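Local coordinates for flagellar regulatory protein C (Vibrio cholerae, PDB 4QHS) that is an AAA+ ATPase of the sigma-54 activator family that probably couples ATP hydrolysis in a heptameric ring to the activation of flagellar gene transcription, at residues 40-46 / 181-187; 31-36 / 57-63. All blocks are in the same frame, centred on the assembly; numbering follows the deposited sequence.

Contact 1: 40-46 / 181-187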
# COMPACT_ATOMS: atom_id res chain seq x y z
N ASN A 40 20.45 -39.70 -1.53
CA ASN A 40 20.13 -38.59 -0.69
C ASN A 40 19.59 -39.09 0.61
O ASN A 40 18.86 -40.03 0.64
CB ASN A 40 19.07 -37.71 -1.30
CG ASN A 40 19.50 -37.08 -2.56
OD1 ASN A 40 20.64 -36.73 -2.74
ND2 ASN A 40 18.58 -36.91 -3.43
N VAL A 41 19.98 -38.45 1.69
CA VAL A 41 19.57 -38.87 3.02
C VAL A 41 18.90 -37.72 3.78
O VAL A 41 19.48 -36.64 3.94
CB VAL A 41 20.75 -39.35 3.87
CG1 VAL A 41 20.25 -39.74 5.25
CG2 VAL A 41 21.47 -40.51 3.19
N MET A 42 17.68 -37.96 4.23
CA MET A 42 16.94 -37.00 5.04
C MET A 42 16.99 -37.41 6.51
O MET A 42 16.56 -38.50 6.87
CB MET A 42 15.49 -36.91 4.57
CG MET A 42 14.65 -35.93 5.39
SD MET A 42 15.13 -34.21 5.18
CE MET A 42 14.90 -34.08 3.41
N ILE A 43 17.52 -36.54 7.37
CA ILE A 43 17.54 -36.82 8.80
C ILE A 43 16.49 -36.01 9.54
O ILE A 43 16.60 -34.76 9.67
CB ILE A 43 18.92 -36.54 9.42
CG1 ILE A 43 20.04 -37.11 8.55
CG2 ILE A 43 18.97 -37.10 10.84
CD1 ILE A 43 21.42 -36.70 9.01
N LEU A 44 15.47 -36.72 10.01
CA LEU A 44 14.34 -36.14 10.73
C LEU A 44 14.59 -36.17 12.23
O LEU A 44 15.52 -36.83 12.70
CB LEU A 44 13.05 -36.90 10.37
CG LEU A 44 12.82 -36.99 8.86
CD1 LEU A 44 11.65 -37.90 8.49
CD2 LEU A 44 12.61 -35.60 8.28
N GLY A 45 13.77 -35.46 12.99
CA GLY A 45 13.92 -35.42 14.44
C GLY A 45 14.01 -33.99 14.92
O GLY A 45 14.14 -33.06 14.12
N PRO A 46 13.93 -33.79 16.24
CA PRO A 46 13.98 -32.40 16.71
C PRO A 46 15.33 -31.74 16.43
O PRO A 46 16.33 -32.43 16.25
CB PRO A 46 13.71 -32.53 18.22
CG PRO A 46 14.03 -33.98 18.55
CD PRO A 46 13.66 -34.75 17.32
N PHE A 181 15.31 -42.23 1.69
CA PHE A 181 15.84 -42.91 2.84
C PHE A 181 15.87 -42.07 4.10
O PHE A 181 16.89 -41.62 4.53
CB PHE A 181 17.23 -43.44 2.52
CG PHE A 181 17.65 -44.58 3.36
CD1 PHE A 181 17.24 -45.84 3.06
CD2 PHE A 181 18.47 -44.41 4.43
CE1 PHE A 181 17.61 -46.87 3.81
CE2 PHE A 181 18.85 -45.45 5.19
CZ PHE A 181 18.43 -46.69 4.87
N PRO A 182 14.73 -41.88 4.71
CA PRO A 182 14.65 -41.05 5.89
C PRO A 182 15.07 -41.78 7.14
O PRO A 182 14.78 -42.93 7.31
CB PRO A 182 13.19 -40.70 5.96
CG PRO A 182 12.56 -41.62 5.13
CD PRO A 182 13.43 -41.94 4.06
N LEU A 183 15.76 -41.08 8.00
CA LEU A 183 16.15 -41.59 9.28
C LEU A 183 15.66 -40.66 10.35
O LEU A 183 16.03 -39.51 10.40
CB LEU A 183 17.66 -41.73 9.34
CG LEU A 183 18.26 -42.66 8.30
CD1 LEU A 183 19.70 -42.67 8.40
CD2 LEU A 183 17.74 -44.01 8.53
N THR A 184 14.83 -41.17 11.21
CA THR A 184 14.26 -40.36 12.24
C THR A 184 15.01 -40.52 13.55
O THR A 184 14.93 -41.52 14.21
CB THR A 184 12.78 -40.63 12.40
OG1 THR A 184 12.11 -40.35 11.19
CG2 THR A 184 12.22 -39.77 13.47
N TRP A 185 15.73 -39.49 13.91
CA TRP A 185 16.55 -39.45 15.09
C TRP A 185 15.75 -38.97 16.28
O TRP A 185 15.59 -37.79 16.47
CB TRP A 185 17.67 -38.48 14.81
CG TRP A 185 18.77 -38.60 15.67
CD1 TRP A 185 19.11 -37.75 16.65
CD2 TRP A 185 19.73 -39.63 15.69
NE1 TRP A 185 20.22 -38.18 17.28
CE2 TRP A 185 20.62 -39.35 16.72
CE3 TRP A 185 19.91 -40.79 14.94
CZ2 TRP A 185 21.69 -40.16 17.01
CZ3 TRP A 185 20.96 -41.59 15.24
CH2 TRP A 185 21.84 -41.28 16.25
N PRO A 186 15.23 -39.88 17.08
CA PRO A 186 14.28 -39.57 18.14
C PRO A 186 14.75 -38.59 19.21
O PRO A 186 15.90 -38.31 19.37
CB PRO A 186 14.04 -40.92 18.77
CG PRO A 186 15.34 -41.59 18.64
CD PRO A 186 16.07 -41.02 17.48
N ALA A 187 13.79 -38.06 19.94
CA ALA A 187 14.09 -37.12 20.97
C ALA A 187 14.72 -37.83 22.14
O ALA A 187 14.52 -39.01 22.31
CB ALA A 187 12.85 -36.43 21.39
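The backbones of Val-41 to Leu-44 and Pro-182 to Thr-184 run parallel, their axes 4.6 Å apart at closest and turned 19° from each other. The pair illustrates how the AAA+ core is built: in its parallel sheet, strand order 2-3-4-1-5, the chain's first strand pairs with the last, an edge strand within the subunit. Three backbone bonds fix the register. Leu-183 N meets Met-42 O at 2.9 Å in a nearly straight bond (166° at the hydrogen), Leu-44 N reaches Leu-183 O, and Trp-185 N approaches Leu-44 O from above its carbonyl plane, 45° out of it.

Ile-43 and Leu-183 share the face covered by helices 23-35 and 51-61. With its CG1 anti to the carbonyl carbon, Ile-43 leaves CG2 alongside Leu-183 O (3.8 Å), while CG2 also lies loosely beside Trp-185 CB. Trp-185 sends its indole away from the pair, toward Leu-27 and Met-54. On the other face the Leu-44 and Pro-182 side chains lie side by side, CD1 of Leu-44 being 4.1 Å from CB of Pro-182. Thr-184 crosses Leu-44 at a slant, its OG1 3.7 Å from both CB and CD1 of Leu-44.

Beyond the strand the chain enters the P-loop, whose Lys-51 in this nucleotide-free state donates NZ hydrogen bonds to the carbonyls of Ile-43 and Gly-45. Trp-185 NE1 bonds weakly to Ser-49 O of that loop. Past the last backbone bond, Gly-45 directs a CA-H at Trp-185 O (3.5 Å), and Pro-46 places ring atom CG 3.9 Å from CB of Ala-187.

Contact 2: 31-36 / 57-63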
# COMPACT_ATOMS: atom_id res chain seq x y z
N ALA A 31 22.13 -46.14 8.82
CA ALA A 31 23.04 -45.14 8.29
C ALA A 31 24.20 -45.82 7.54
O ALA A 31 24.48 -45.45 6.39
CB ALA A 31 23.54 -44.26 9.41
N ASP A 32 24.82 -46.82 8.15
CA ASP A 32 25.93 -47.53 7.51
C ASP A 32 25.53 -48.06 6.13
O ASP A 32 26.32 -48.02 5.18
CB ASP A 32 26.42 -48.70 8.38
CG ASP A 32 27.26 -48.23 9.55
OD1 ASP A 32 27.84 -47.13 9.48
OD2 ASP A 32 27.36 -48.99 10.55
N LYS A 33 24.30 -48.52 6.02
CA LYS A 33 23.79 -48.95 4.75
C LYS A 33 23.71 -47.84 3.72
O LYS A 33 24.25 -48.01 2.67
CB LYS A 33 22.44 -49.64 4.90
CG LYS A 33 22.52 -51.12 4.94
CD LYS A 33 21.23 -51.74 5.38
CE LYS A 33 21.25 -53.23 5.25
NZ LYS A 33 20.00 -53.80 5.71
N VAL A 34 23.04 -46.73 4.00
CA VAL A 34 22.97 -45.65 3.00
C VAL A 34 24.32 -45.12 2.65
O VAL A 34 24.58 -44.78 1.49
CB VAL A 34 22.19 -44.37 3.43
CG1 VAL A 34 21.01 -44.11 2.50
CG2 VAL A 34 21.86 -44.35 4.90
N ALA A 35 25.16 -45.00 3.68
CA ALA A 35 26.44 -44.32 3.54
C ALA A 35 27.23 -44.94 2.40
O ALA A 35 27.82 -44.23 1.61
CB ALA A 35 27.23 -44.39 4.85
N LYS A 36 27.16 -46.24 2.28
CA LYS A 36 27.86 -46.92 1.24
C LYS A 36 27.36 -46.56 -0.14
O LYS A 36 28.03 -46.81 -1.11
CB LYS A 36 27.80 -48.42 1.48
CG LYS A 36 28.76 -48.87 2.54
CD LYS A 36 28.08 -49.65 3.63
CE LYS A 36 28.71 -51.02 3.84
NZ LYS A 36 27.95 -52.11 3.18
N TYR A 57 29.01 -38.66 10.26
CA TYR A 57 29.25 -40.10 10.35
C TYR A 57 28.98 -40.75 9.00
O TYR A 57 29.71 -41.62 8.55
CB TYR A 57 28.37 -40.71 11.42
CG TYR A 57 28.40 -42.21 11.50
CD1 TYR A 57 27.64 -42.99 10.64
CD2 TYR A 57 29.18 -42.84 12.45
CE1 TYR A 57 27.68 -44.36 10.71
CE2 TYR A 57 29.21 -44.22 12.54
CZ TYR A 57 28.46 -44.98 11.67
OH TYR A 57 28.49 -46.35 11.76
N ILE A 58 27.91 -40.32 8.35
CA ILE A 58 27.56 -40.89 7.06
C ILE A 58 28.68 -40.60 6.05
O ILE A 58 29.11 -41.50 5.32
CB ILE A 58 26.21 -40.35 6.57
CG1 ILE A 58 25.09 -41.02 7.38
CG2 ILE A 58 26.04 -40.62 5.08
CD1 ILE A 58 23.71 -40.51 7.08
N HIS A 59 29.16 -39.36 6.03
CA HIS A 59 30.24 -38.94 5.14
C HIS A 59 31.46 -39.84 5.30
O HIS A 59 32.00 -40.34 4.32
CB HIS A 59 30.64 -37.49 5.43
CG HIS A 59 31.72 -36.98 4.55
ND1 HIS A 59 31.49 -36.57 3.25
CD2 HIS A 59 33.05 -36.80 4.77
CE1 HIS A 59 32.63 -36.16 2.71
NE2 HIS A 59 33.59 -36.28 3.62
N ASN A 60 31.87 -40.04 6.54
CA ASN A 60 33.08 -40.80 6.83
C ASN A 60 32.92 -42.28 6.55
O ASN A 60 33.91 -42.98 6.37
CB ASN A 60 33.51 -40.59 8.29
CG ASN A 60 33.83 -39.13 8.59
OD1 ASN A 60 34.39 -38.42 7.76
ND2 ASN A 60 33.46 -38.68 9.79
N ALA A 61 31.68 -42.77 6.51
CA ALA A 61 31.46 -44.19 6.25
C ALA A 61 31.31 -44.45 4.76
O ALA A 61 31.27 -45.59 4.31
CB ALA A 61 30.25 -44.69 7.01
N SER A 62 31.20 -43.37 3.99
CA SER A 62 30.93 -43.46 2.57
C SER A 62 32.25 -43.39 1.80
O SER A 62 33.25 -42.92 2.33
CB SER A 62 29.99 -42.32 2.14
OG SER A 62 30.72 -41.14 1.90
N PRO A 63 32.26 -43.83 0.54
CA PRO A 63 33.48 -43.73 -0.27
C PRO A 63 33.96 -42.29 -0.51
O PRO A 63 35.06 -42.08 -1.01
CB PRO A 63 33.06 -44.39 -1.59
CG PRO A 63 31.57 -44.22 -1.63
CD PRO A 63 31.14 -44.42 -0.22
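His-59 O is gripped twice by Ser-62, the residue whose CB lies against Ala-35 O across the contact: Ser-62 OG donates to it at 2.9 Å and Ser-62 N at 3.2 Å, both from the same face of the carbonyl plane. OG stands between the backbone N and the carbonyl carbon of its own residue, a position from which it can turn back on the last turn of the helix, and it also accepts from Arg-64 N.

The setting is the helical layer on one face of the AAA+ alpha/beta sheet. Helix 23-35, which leads into the first strand, crosses helix 51-61, which follows the P-loop, at -52° with local axes 8.6 Å apart. Ala-31, Ala-35 and Ala-61 line the interface. Ile-58 divides its two branches between successive turns of the partner helix: CG1 lies 4.1 Å from Ala-31 CB, whereas CG2 meets Ala-35 CB at 4.0 Å. The same Ala-35 methyl sits 3.7 Å from Ala-61 CB and 3.5 Å from Ile-58 O. Beneath the interface Ile-58 continues onto Leu-154 of the sheet.

On the partly exposed side, Tyr-57, with CG anti to its backbone N (chi1 173°), reaches Asp-32, and its OH donates a hydrogen bond to Asp-32 OD1. The side chains cross at about a right angle, yet the carboxylate and ring planes are only 28° apart, and OD1 stands at the edge of the phenol ring, near its plane. The modelled separation is very short, so its exact length is doubtful. At the other end of the interface, Pro-63 lays its ring atom CD against Ala-35 O, 3.8 Å away.

Contacts 1 and 2 are successive layers of one alpha/beta core. Both are partly buried, but contact 1 lies deeper, its centre about 10 Å from the chain centre against about 15 Å for contact 2. Contact 1, within the sheet, is held chiefly by backbone hydrogen bonds; in contact 2, in the helical layer above, methyl groups do most of the packing and the cross-helix polar bond lies at the partly exposed margin. Strand 41-44 connects the two helices of contact 2 by way of the P-loop. The layers touch through Val-34 against Phe-181 and Val-41, and through Ile-58 against Val-41. Phe-181 and Val-34 also pack on Ile-246 of a neighbouring subunit, placing this seam at the ring interface.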